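Local structure of glycosyl hydrolase (Streptomyces cattleya, 7LR8) at residues Ser374-Ala377 with Ala381-Glu384; Val61-Pro64 with Leu68-Pro71; Pro14-Asn19 with Glu341-Trp346; Ile154-Phe157 with Pro161-Asp164. The protein probably hydrolyses the beta-1,4 bond between mannose and N-acetylglucosamine in N-glycan core fragments, as a glycoside hydrolase of family GH5, subfamily 18. The protein carries 1 engineered substitution. One frame throughout, in Å; residues are numbered along the deposited sequence.

Interaction 1 of 4, residues Ser374-Ala377 with Ala381-Glu384; sequences SVCA and AVFE
Val375 and Cys376, in a short 3-10 turn, meet Val382 and Phe383 at the amino end of helix 381-391, three intervening residues letting the chain double back. The helix is the connection of a beta-alpha-beta crossover: it leads from strand 358-362 to its parallel neighbour 397-400 in the small sheet that follows the catalytic barrel.

The polar part centres on one oxygen. Val375 O accepts Val382 N at 2.9 Å, with a bent N-H...O angle of 130° and the donor lifted above the carbonyl plane. Phe383 N reaches the same oxygen over a longer 3.3 Å, but straighter (163°) and within that plane. Two amides of the first helical turn, which lack carbonyl partners in the preceding turn of the helix, are thus served by a single acceptor. The turn itself is closed by Ala377 N bonding to Ser374 O.

The apolar part rests on the two branches of Val382. Its CG2 touches Val375 CG2 at 3.8 Å, the two side chains crossing at a slant, while CG1 faces Cys376 SG at 4.1 Å. Leu360 and Val362 of strand 358-362 pack against the same valine.

Phe383 adds contacts between carbon and carbonyl oxygen. With CG anti to the backbone N (chi1 -175°), its ring is carried alongside the end of the turn, where Tyr248 of helix 240-253 meets it edge-to-face. Tyr248 OH also bonds to Cys376 O, and that oxygen lies in the plane of the Phe383 ring, at its edge, 3.5 Å from CD2.

Interaction 2 of 4, residues Val61-Pro64 with Leu68-Pro71; sequences VFQP and LIRP
Phe62 and Arg70 are joined through their backbones in the tight loop that links helix 59-62 to helix 71-86, on the path from the second barrel strand to its following helix. Arg70 occupies the N-cap position of the second helix.

Two hydrogen bonds hold the loop. Arg70 N bonds to Phe62 O at 3.0 Å. The bend at chi3 (50°) turns the arginine chain back so that NH1 meets Val61 O, also at 3.0 Å; the oxygen lies in the guanidinium plane, though NH1 itself stands above the carbonyl plane. Arg70 NE forms a salt bridge with Asp32 of the second subunit. A leucine here would probably leave Val61 O without its side-chain donor and Asp32 of that subunit without its charged mate. The amide of Gln63 is held apart from these, OE1 by Trp59 and NE2 by the backbone oxygens of Arg66 and Gly127.

Weaker CA-H...O contacts support this closure: Ile69 CA approaches Phe62 O, and Gln63 CA approaches Leu68 O at 3.3 Å.

Apolar packing completes it. Pro64 lies across the methylene part of Arg70 at about a right angle, and its CG touches Leu68 CD2. The aliphatic part of the extended Gln63 packs on Ile69, Gln63 CG lying 4.0 Å from Ile69 CG1.

Interaction 3 of 4, residues Pro14-Asn19 with Glu341-Trp346; sequences PRFGVN and EAVRRW
Phe16 points from the first strand of the barrel toward Val343 and Trp346 on helix 334-349, the helix that follows the eighth strand, so the contact joins the beginning and the end of the (beta/alpha)8 fold. With CG anti to the carbonyl carbon (chi1 -61°), the phenyl ring lies against the helix and presents a different part to each partner. Val343 covers one face: its CG2 sits 3.6 Å from Phe16 CG, and CG1 approaches CD2, the two side chains running past each other in opposite directions. The far rim of the ring goes to the indole instead. Phe16 CE2 comes within 3.9 Å of Trp346 CE3, an atom near the phenyl plane, yet the rings are tilted by 57° and form neither a stack nor an edge-to-face pair.

Trp346 reaches back to the strand because its CG is anti to the backbone N (chi1 -174°). Pro14 packs on a face of the indole, with CG 3.4 Å above the plane but displaced toward the rim, and CD 3.4 Å from CZ2. Leu293 of helix 281-293 touches Pro14, Phe16 and Trp346, bringing a second helix to the cluster. An alanine in place of Trp346 would probably open a gap beside the rim of Phe16 and leave the Pro14 ring without the surface it lies on.

Across the two segments the contact is carried by carbon surfaces, with no polar bond to fix direction. Its hold therefore depends on the fit of shapes and on partial burial, most complete at Phe16 and Val343, while salt bridges such as Arg345 with Asp290 are made away from the Phe16 cluster.

Interaction 4 of 4, residues Ile154-Phe157 with Pro161-Asp164; sequences INQF and PHPD
Slanted packing of the Phe157 ring and the Gln156 amide against the His162 imidazole forms a buried contact within the loop after the fourth barrel strand, 145-152, close to the glycan site. The phenyl and imidazole planes are 41° apart, an oblique meeting in which Phe157 CD1 lies 3.8 Å from His162 NE2. Gln156 adds both backbone and side chain: its O comes 3.3 Å from His162 CB, while Gln156 NE2 is 3.6 Å from His162 CD2. With CG between the backbone N and the carbonyl carbon (chi1 72°) and the chain bent again at chi2, the amide folds over its neighbour, placing NE2 3.1 Å above the centre of the Phe157 ring and OE1 in the imidazole plane, at its edge.

Both imidazole nitrogens have partners, which should fix the rotation of the ring. ND1 accepts Asp164 N at 2.9 Å, consistent with a hydrogen on NE2, which bonds to Asp104. Gln156 OE1 bonds to Trp113 of the second subunit, whose indole also meets the His162 ring.

The 3-10 turn 154-157 directly follows Ala153, an engineered residue, and the Gln156 side chain is about 3 Å from that of the sugar-binding His99. The contact thus lies between the end of strand 145-152 and the start of helix 170-187, beside the small hairpin of strands 99-100 and 103-104.

Along the chain, interaction 3 spans the barrel from its first strand to its last helix, and interactions 2 and 4 are nested inside that span, in the loops after the second and fourth strands. Interaction 1 follows, in the smaller sheet domain beyond the barrel. None touches another: centres lie between about 22 Å (interactions 1 and 4) and about 42 Å (1 and 2) apart. Interactions 3 and 4 lie on opposite sides of the chain's centre, the first where the barrel closes, the second near the glycan site. Interactions 2 and 4, about 24 Å apart between centres, both reach the second subunit, so loops of the barrel take part in dimer contacts.

Interaction 1 of 4, residues Ser374-Ala377 with Ala381-Glu384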
loop_
_atom_site.group_PDB
_atom_site.type_symbol
_atom_site.label_atom_id
_atom_site.label_comp_id
_atom_site.label_asym_id
_atom_site.label_seq_id
_atom_site.Cartn_x
_atom_site.Cartn_y
_atom_site.Cartn_z
ATOM N N SER B 374 3.909 7.770 -32.056
ATOM C CA SER B 374 4.409 6.409 -32.207
ATOM C C SER B 374 5.370 6.254 -33.383
ATOM O O SER B 374 6.058 5.230 -33.459
ATOM C CB SER B 374 3.238 5.427 -32.350
ATOM O OG SER B 374 2.407 5.764 -33.442
ATOM N N VAL B 375 5.452 7.233 -34.288
ATOM C CA VAL B 375 6.490 7.189 -35.314
ATOM C C VAL B 375 7.872 7.272 -34.685
ATOM O O VAL B 375 8.872 6.917 -35.323
ATOM C CB VAL B 375 6.298 8.316 -36.350
ATOM C CG1 VAL B 375 4.972 8.141 -37.089
ATOM C CG2 VAL B 375 6.401 9.696 -35.690
ATOM N N CYS B 376 7.952 7.730 -33.440
ATOM C CA CYS B 376 9.206 7.825 -32.710
ATOM C C CYS B 376 9.563 6.540 -31.985
ATOM O O CYS B 376 10.706 6.408 -31.529
ATOM C CB CYS B 376 9.139 8.969 -31.695
ATOM S SG CYS B 376 8.876 10.597 -32.434
ATOM N N ALA B 377 8.617 5.608 -31.861
ATOM C CA ALA B 377 8.818 4.376 -31.123
ATOM C C ALA B 377 9.613 3.382 -31.958
ATOM O O ALA B 377 9.740 3.547 -33.173
ATOM C CB ALA B 377 7.467 3.772 -30.744
ATOM N N ALA B 381 8.838 5.351 -38.165
ATOM C CA ALA B 381 9.600 5.921 -39.274
ATOM C C ALA B 381 10.665 6.892 -38.783
ATOM O O ALA B 381 11.753 6.964 -39.364
ATOM C CB ALA B 381 8.662 6.611 -40.265
ATOM N N VAL B 382 10.372 7.659 -37.729
ATOM C CA VAL B 382 11.364 8.585 -37.180
ATOM C C VAL B 382 12.490 7.809 -36.501
ATOM O O VAL B 382 13.679 8.084 -36.718
ATOM C CB VAL B 382 10.682 9.577 -36.216
ATOM C CG1 VAL B 382 11.698 10.261 -35.323
ATOM C CG2 VAL B 382 9.888 10.609 -37.001
ATOM N N PHE B 383 12.122 6.811 -35.691
ATOM C CA PHE B 383 13.092 5.958 -35.009
ATOM C C PHE B 383 14.085 5.344 -35.992
ATOM O O PHE B 383 15.303 5.434 -35.799
ATOM C CB PHE B 383 12.344 4.854 -34.248
ATOM C CG PHE B 383 13.229 3.969 -33.401
ATOM C CD1 PHE B 383 14.024 2.981 -33.977
ATOM C CD2 PHE B 383 13.242 4.109 -32.019
ATOM C CE1 PHE B 383 14.832 2.169 -33.198
ATOM C CE2 PHE B 383 14.045 3.287 -31.227
ATOM C CZ PHE B 383 14.843 2.325 -31.815
ATOM N N GLU B 384 13.577 4.703 -37.047
ATOM C CA GLU B 384 14.456 3.995 -37.976
ATOM C C GLU B 384 15.278 4.966 -38.816
ATOM O O GLU B 384 16.447 4.694 -39.111
ATOM C CB GLU B 384 13.641 3.055 -38.866
ATOM C CG GLU B 384 12.749 2.120 -38.061
ATOM C CD GLU B 384 12.465 0.797 -38.750
ATOM O OE1 GLU B 384 12.431 0.758 -39.998
ATOM O OE2 GLU B 384 12.265 -0.206 -38.030
#

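Interaction 2 of 4, residues Val61-Pro64 with Leu68-Pro71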
loop_
_atom_site.group_PDB
_atom_site.type_symbol
_atom_site.label_atom_id
_atom_site.label_comp_id
_atom_site.label_asym_id
_atom_site.label_seq_id
_atom_site.Cartn_x
_atom_site.Cartn_y
_atom_site.Cartn_z
ATOM N N VAL B 61 5.293 5.217 3.006
ATOM C CA VAL B 61 6.040 5.191 4.257
ATOM C C VAL B 61 6.294 6.607 4.765
ATOM O O VAL B 61 6.259 6.861 5.976
ATOM C CB VAL B 61 7.346 4.404 4.063
ATOM C CG1 VAL B 61 8.235 4.504 5.304
ATOM C CG2 VAL B 61 7.022 2.960 3.750
ATOM N N PHE B 62 6.526 7.557 3.856
ATOM C CA PHE B 62 6.770 8.933 4.270
ATOM C C PHE B 62 5.480 9.665 4.628
ATOM O O PHE B 62 5.484 10.517 5.523
ATOM C CB PHE B 62 7.510 9.690 3.165
ATOM C CG PHE B 62 8.993 9.474 3.170
ATOM C CD1 PHE B 62 9.531 8.199 3.044
ATOM C CD2 PHE B 62 9.854 10.551 3.313
ATOM C CE1 PHE B 62 10.918 8.016 3.049
ATOM C CE2 PHE B 62 11.225 10.369 3.309
ATOM C CZ PHE B 62 11.751 9.098 3.185
ATOM N N GLN B 63 4.371 9.344 3.965
ATOM C CA GLN B 63 3.098 10.040 4.165
ATOM C C GLN B 63 1.984 9.006 4.334
ATOM O O GLN B 63 1.141 8.834 3.449
ATOM C CB GLN B 63 2.812 10.981 2.992
ATOM C CG GLN B 63 1.674 11.984 3.248
ATOM C CD GLN B 63 1.519 12.988 2.118
ATOM O OE1 GLN B 63 1.956 12.743 0.994
ATOM N NE2 GLN B 63 0.900 14.129 2.412
ATOM N N PRO B 64 1.956 8.305 5.472
ATOM C CA PRO B 64 1.011 7.182 5.629
ATOM C C PRO B 64 -0.427 7.623 5.773
ATOM O O PRO B 64 -1.328 6.793 5.597
ATOM C CB PRO B 64 1.499 6.487 6.905
ATOM C CG PRO B 64 2.175 7.614 7.680
ATOM C CD PRO B 64 2.882 8.404 6.611
ATOM N N LEU B 68 -0.218 13.347 7.689
ATOM C CA LEU B 68 0.934 12.967 8.503
ATOM C C LEU B 68 2.108 12.695 7.566
ATOM O O LEU B 68 2.157 11.655 6.917
ATOM C CB LEU B 68 0.632 11.752 9.375
ATOM C CG LEU B 68 1.846 11.151 10.091
ATOM C CD1 LEU B 68 2.557 12.177 10.951
ATOM C CD2 LEU B 68 1.422 9.968 10.933
ATOM N N ILE B 69 3.034 13.651 7.492
ATOM C CA ILE B 69 4.333 13.458 6.861
ATOM C C ILE B 69 5.313 13.202 7.999
ATOM O O ILE B 69 5.571 14.088 8.828
ATOM C CB ILE B 69 4.739 14.680 6.026
ATOM C CG1 ILE B 69 3.692 14.932 4.943
ATOM C CG2 ILE B 69 6.127 14.471 5.408
ATOM C CD1 ILE B 69 3.795 16.320 4.325
ATOM N N ARG B 70 5.827 11.983 8.060
ATOM C CA ARG B 70 6.538 11.534 9.240
ATOM C C ARG B 70 7.848 12.291 9.410
ATOM O O ARG B 70 8.726 12.205 8.532
ATOM C CB ARG B 70 6.793 10.041 9.134
ATOM C CG ARG B 70 5.518 9.202 9.349
ATOM C CD ARG B 70 5.823 7.714 9.163
ATOM N NE ARG B 70 6.989 7.313 9.947
ATOM C CZ ARG B 70 8.128 6.842 9.446
ATOM N NH1 ARG B 70 8.294 6.688 8.137
ATOM N NH2 ARG B 70 9.119 6.524 10.275
ATOM N N PRO B 71 8.028 13.013 10.515
ATOM C CA PRO B 71 9.307 13.705 10.763
ATOM C C PRO B 71 10.515 12.781 10.707
ATOM O O PRO B 71 11.574 13.205 10.237
ATOM C CB PRO B 71 9.103 14.303 12.161
ATOM C CG PRO B 71 7.605 14.524 12.262
ATOM C CD PRO B 71 7.022 13.309 11.549
#

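Interaction 3 of 4, residues Pro14-Asn19 with Glu341-Trp346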
loop_
_atom_site.group_PDB
_atom_site.type_symbol
_atom_site.label_atom_id
_atom_site.label_comp_id
_atom_site.label_asym_id
_atom_site.label_seq_id
_atom_site.Cartn_x
_atom_site.Cartn_y
_atom_site.Cartn_z
ATOM N N PRO B 14 29.038 17.128 -18.676
ATOM C CA PRO B 14 28.134 16.076 -18.195
ATOM C C PRO B 14 28.559 15.524 -16.842
ATOM O O PRO B 14 29.752 15.355 -16.565
ATOM C CB PRO B 14 28.238 15.002 -19.286
ATOM C CG PRO B 14 29.587 15.171 -19.809
ATOM C CD PRO B 14 29.797 16.668 -19.849
ATOM N N ARG B 15 27.562 15.237 -16.012
ATOM C CA ARG B 15 27.740 14.617 -14.709
ATOM C C ARG B 15 27.462 13.120 -14.797
ATOM O O ARG B 15 26.787 12.638 -15.708
ATOM C CB ARG B 15 26.831 15.275 -13.678
ATOM C CG ARG B 15 26.921 16.795 -13.730
ATOM C CD ARG B 15 26.306 17.406 -12.511
ATOM N NE ARG B 15 26.670 16.637 -11.329
ATOM C CZ ARG B 15 26.578 17.091 -10.086
ATOM N NH1 ARG B 15 26.133 18.326 -9.856
ATOM N NH2 ARG B 15 26.935 16.308 -9.078
ATOM N N PHE B 16 28.004 12.383 -13.830
ATOM C CA PHE B 16 27.909 10.930 -13.811
ATOM C C PHE B 16 27.425 10.477 -12.442
ATOM O O PHE B 16 27.960 10.906 -11.417
ATOM C CB PHE B 16 29.273 10.306 -14.158
ATOM C CG PHE B 16 29.774 10.678 -15.529
ATOM C CD1 PHE B 16 29.354 9.969 -16.642
ATOM C CD2 PHE B 16 30.646 11.751 -15.710
ATOM C CE1 PHE B 16 29.803 10.304 -17.914
ATOM C CE2 PHE B 16 31.089 12.095 -16.974
ATOM C CZ PHE B 16 30.668 11.364 -18.080
ATOM N N GLY B 17 26.416 9.614 -12.421
ATOM C CA GLY B 17 25.858 9.192 -11.159
ATOM C C GLY B 17 25.116 7.887 -11.296
ATOM O O GLY B 17 25.154 7.240 -12.345
ATOM N N VAL B 18 24.471 7.482 -10.202
ATOM C CA VAL B 18 23.714 6.233 -10.183
ATOM C C VAL B 18 22.380 6.453 -9.495
ATOM O O VAL B 18 22.234 7.316 -8.624
ATOM C CB VAL B 18 24.465 5.076 -9.487
ATOM C CG1 VAL B 18 25.692 4.689 -10.279
ATOM C CG2 VAL B 18 24.845 5.452 -8.064
ATOM N N ASN B 19 21.394 5.664 -9.913
ATOM C CA ASN B 19 20.168 5.492 -9.147
ATOM C C ASN B 19 20.456 4.553 -7.986
ATOM O O ASN B 19 20.868 3.411 -8.209
ATOM C CB ASN B 19 19.068 4.936 -10.047
ATOM C CG ASN B 19 18.664 5.922 -11.111
ATOM O OD1 ASN B 19 17.860 6.806 -10.855
ATOM N ND2 ASN B 19 19.249 5.806 -12.300
ATOM N N GLU B 341 35.353 3.161 -16.007
ATOM C CA GLU B 341 36.389 3.495 -16.976
ATOM C C GLU B 341 35.903 4.564 -17.944
ATOM O O GLU B 341 36.664 5.466 -18.307
ATOM C CB GLU B 341 36.836 2.239 -17.722
ATOM C CG GLU B 341 37.817 2.502 -18.870
ATOM C CD GLU B 341 39.199 2.961 -18.401
ATOM O OE1 GLU B 341 39.459 2.962 -17.176
ATOM O OE2 GLU B 341 40.033 3.317 -19.266
ATOM N N ALA B 342 34.628 4.500 -18.349
ATOM C CA ALA B 342 34.075 5.564 -19.184
ATOM C C ALA B 342 34.082 6.906 -18.453
ATOM O O ALA B 342 34.403 7.943 -19.049
ATOM C CB ALA B 342 32.656 5.208 -19.628
ATOM N N VAL B 343 33.729 6.909 -17.166
ATOM C CA VAL B 343 33.770 8.147 -16.392
ATOM C C VAL B 343 35.202 8.642 -16.276
ATOM O O VAL B 343 35.489 9.824 -16.504
ATOM C CB VAL B 343 33.133 7.950 -15.002
ATOM C CG1 VAL B 343 33.349 9.193 -14.136
ATOM C CG2 VAL B 343 31.635 7.639 -15.119
ATOM N N ARG B 344 36.126 7.739 -15.923
ATOM C CA ARG B 344 37.524 8.127 -15.779
ATOM C C ARG B 344 38.070 8.684 -17.084
ATOM O O ARG B 344 38.787 9.694 -17.091
ATOM C CB ARG B 344 38.353 6.926 -15.314
ATOM C CG ARG B 344 39.813 7.252 -15.020
ATOM C CD ARG B 344 40.725 6.116 -15.464
ATOM N NE ARG B 344 40.650 5.910 -16.906
ATOM C CZ ARG B 344 41.425 6.532 -17.790
ATOM N NH1 ARG B 344 42.344 7.397 -17.379
ATOM N NH2 ARG B 344 41.284 6.290 -19.086
ATOM N N ARG B 345 37.733 8.034 -18.201
ATOM C CA ARG B 345 38.182 8.486 -19.514
ATOM C C ARG B 345 37.680 9.892 -19.802
ATOM O O ARG B 345 38.449 10.768 -20.220
ATOM C CB ARG B 345 37.700 7.501 -20.583
ATOM C CG ARG B 345 38.174 7.769 -22.000
ATOM C CD ARG B 345 37.381 6.897 -22.981
ATOM N NE ARG B 345 37.154 5.554 -22.442
ATOM C CZ ARG B 345 36.032 4.858 -22.603
ATOM N NH1 ARG B 345 35.020 5.374 -23.291
ATOM N NH2 ARG B 345 35.913 3.644 -22.070
ATOM N N TRP B 346 36.390 10.133 -19.562
ATOM C CA TRP B 346 35.852 11.467 -19.792
ATOM C C TRP B 346 36.517 12.498 -18.881
ATOM O O TRP B 346 36.907 13.581 -19.335
ATOM C CB TRP B 346 34.332 11.492 -19.607
ATOM C CG TRP B 346 33.816 12.845 -19.987
ATOM C CD1 TRP B 346 33.335 13.230 -21.208
ATOM C CD2 TRP B 346 33.799 14.021 -19.160
ATOM N NE1 TRP B 346 33.003 14.568 -21.182
ATOM C CE2 TRP B 346 33.281 15.073 -19.938
ATOM C CE3 TRP B 346 34.164 14.280 -17.833
ATOM C CZ2 TRP B 346 33.118 16.362 -19.434
ATOM C CZ3 TRP B 346 34.006 15.557 -17.337
ATOM C CH2 TRP B 346 33.485 16.581 -18.133
#

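Interaction 4 of 4, residues Ile154-Phe157 with Pro161-Asp164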
loop_
_atom_site.group_PDB
_atom_site.type_symbol
_atom_site.label_atom_id
_atom_site.label_comp_id
_atom_site.label_asym_id
_atom_site.label_seq_id
_atom_site.Cartn_x
_atom_site.Cartn_y
_atom_site.Cartn_z
ATOM N N ILE B 154 5.827 8.808 -12.848
ATOM C CA ILE B 154 4.465 8.872 -12.332
ATOM C C ILE B 154 3.453 8.753 -13.462
ATOM O O ILE B 154 2.329 8.295 -13.236
ATOM C CB ILE B 154 4.248 10.171 -11.515
ATOM C CG1 ILE B 154 2.988 10.057 -10.644
ATOM C CG2 ILE B 154 4.147 11.389 -12.422
ATOM C CD1 ILE B 154 3.210 9.255 -9.385
ATOM N N ASN B 155 3.843 9.118 -14.690
ATOM C CA ASN B 155 2.952 8.972 -15.838
ATOM C C ASN B 155 2.477 7.541 -16.045
ATOM O O ASN B 155 1.483 7.338 -16.750
ATOM C CB ASN B 155 3.618 9.482 -17.131
ATOM C CG ASN B 155 4.854 8.666 -17.566
ATOM O OD1 ASN B 155 5.713 8.304 -16.758
ATOM N ND2 ASN B 155 4.943 8.405 -18.859
ATOM N N GLN B 156 3.161 6.539 -15.478
ATOM C CA GLN B 156 2.690 5.172 -15.694
ATOM C C GLN B 156 1.363 4.890 -14.993
ATOM O O GLN B 156 0.732 3.879 -15.303
ATOM C CB GLN B 156 3.756 4.152 -15.259
ATOM C CG GLN B 156 3.942 4.025 -13.745
ATOM C CD GLN B 156 3.214 2.841 -13.144
ATOM O OE1 GLN B 156 3.231 1.742 -13.686
ATOM N NE2 GLN B 156 2.569 3.068 -12.002
ATOM N N PHE B 157 0.908 5.764 -14.092
ATOM C CA PHE B 157 -0.410 5.599 -13.493
ATOM C C PHE B 157 -1.532 6.154 -14.360
ATOM O O PHE B 157 -2.704 5.988 -13.997
ATOM C CB PHE B 157 -0.467 6.287 -12.121
ATOM C CG PHE B 157 0.340 5.591 -11.058
ATOM C CD1 PHE B 157 -0.167 4.464 -10.413
ATOM C CD2 PHE B 157 1.594 6.081 -10.681
ATOM C CE1 PHE B 157 0.565 3.826 -9.424
ATOM C CE2 PHE B 157 2.337 5.443 -9.703
ATOM C CZ PHE B 157 1.816 4.314 -9.068
ATOM N N PRO B 161 -0.527 0.968 -20.522
ATOM C CA PRO B 161 -1.066 -0.348 -20.158
ATOM C C PRO B 161 -1.283 -0.605 -18.652
ATOM O O PRO B 161 -1.456 -1.777 -18.285
ATOM C CB PRO B 161 0.001 -1.303 -20.708
ATOM C CG PRO B 161 1.258 -0.550 -20.519
ATOM C CD PRO B 161 0.926 0.901 -20.762
ATOM N N HIS B 162 -1.293 0.434 -17.813
ATOM C CA HIS B 162 -1.555 0.214 -16.397
ATOM C C HIS B 162 -2.886 -0.519 -16.216
ATOM O O HIS B 162 -3.863 -0.217 -16.909
ATOM C CB HIS B 162 -1.588 1.527 -15.617
ATOM C CG HIS B 162 -1.460 1.340 -14.135
ATOM N ND1 HIS B 162 -2.528 1.001 -13.329
ATOM C CD2 HIS B 162 -0.377 1.389 -13.323
ATOM C CE1 HIS B 162 -2.113 0.876 -12.081
ATOM N NE2 HIS B 162 -0.810 1.106 -12.050
ATOM N N PRO B 163 -2.956 -1.485 -15.298
ATOM C CA PRO B 163 -4.197 -2.261 -15.133
ATOM C C PRO B 163 -5.337 -1.485 -14.492
ATOM O O PRO B 163 -6.487 -1.938 -14.576
ATOM C CB PRO B 163 -3.765 -3.429 -14.241
ATOM C CG PRO B 163 -2.553 -2.944 -13.527
ATOM C CD PRO B 163 -1.851 -2.014 -14.481
ATOM N N ASP B 164 -5.069 -0.346 -13.848
ATOM C CA ASP B 164 -6.114 0.369 -13.124
ATOM C C ASP B 164 -5.741 1.844 -13.060
ATOM O O ASP B 164 -5.492 2.377 -11.970
ATOM C CB ASP B 164 -6.284 -0.236 -11.728
ATOM C CG ASP B 164 -7.469 0.355 -10.957
ATOM O OD1 ASP B 164 -8.351 1.016 -11.552
ATOM O OD2 ASP B 164 -7.500 0.137 -9.734
#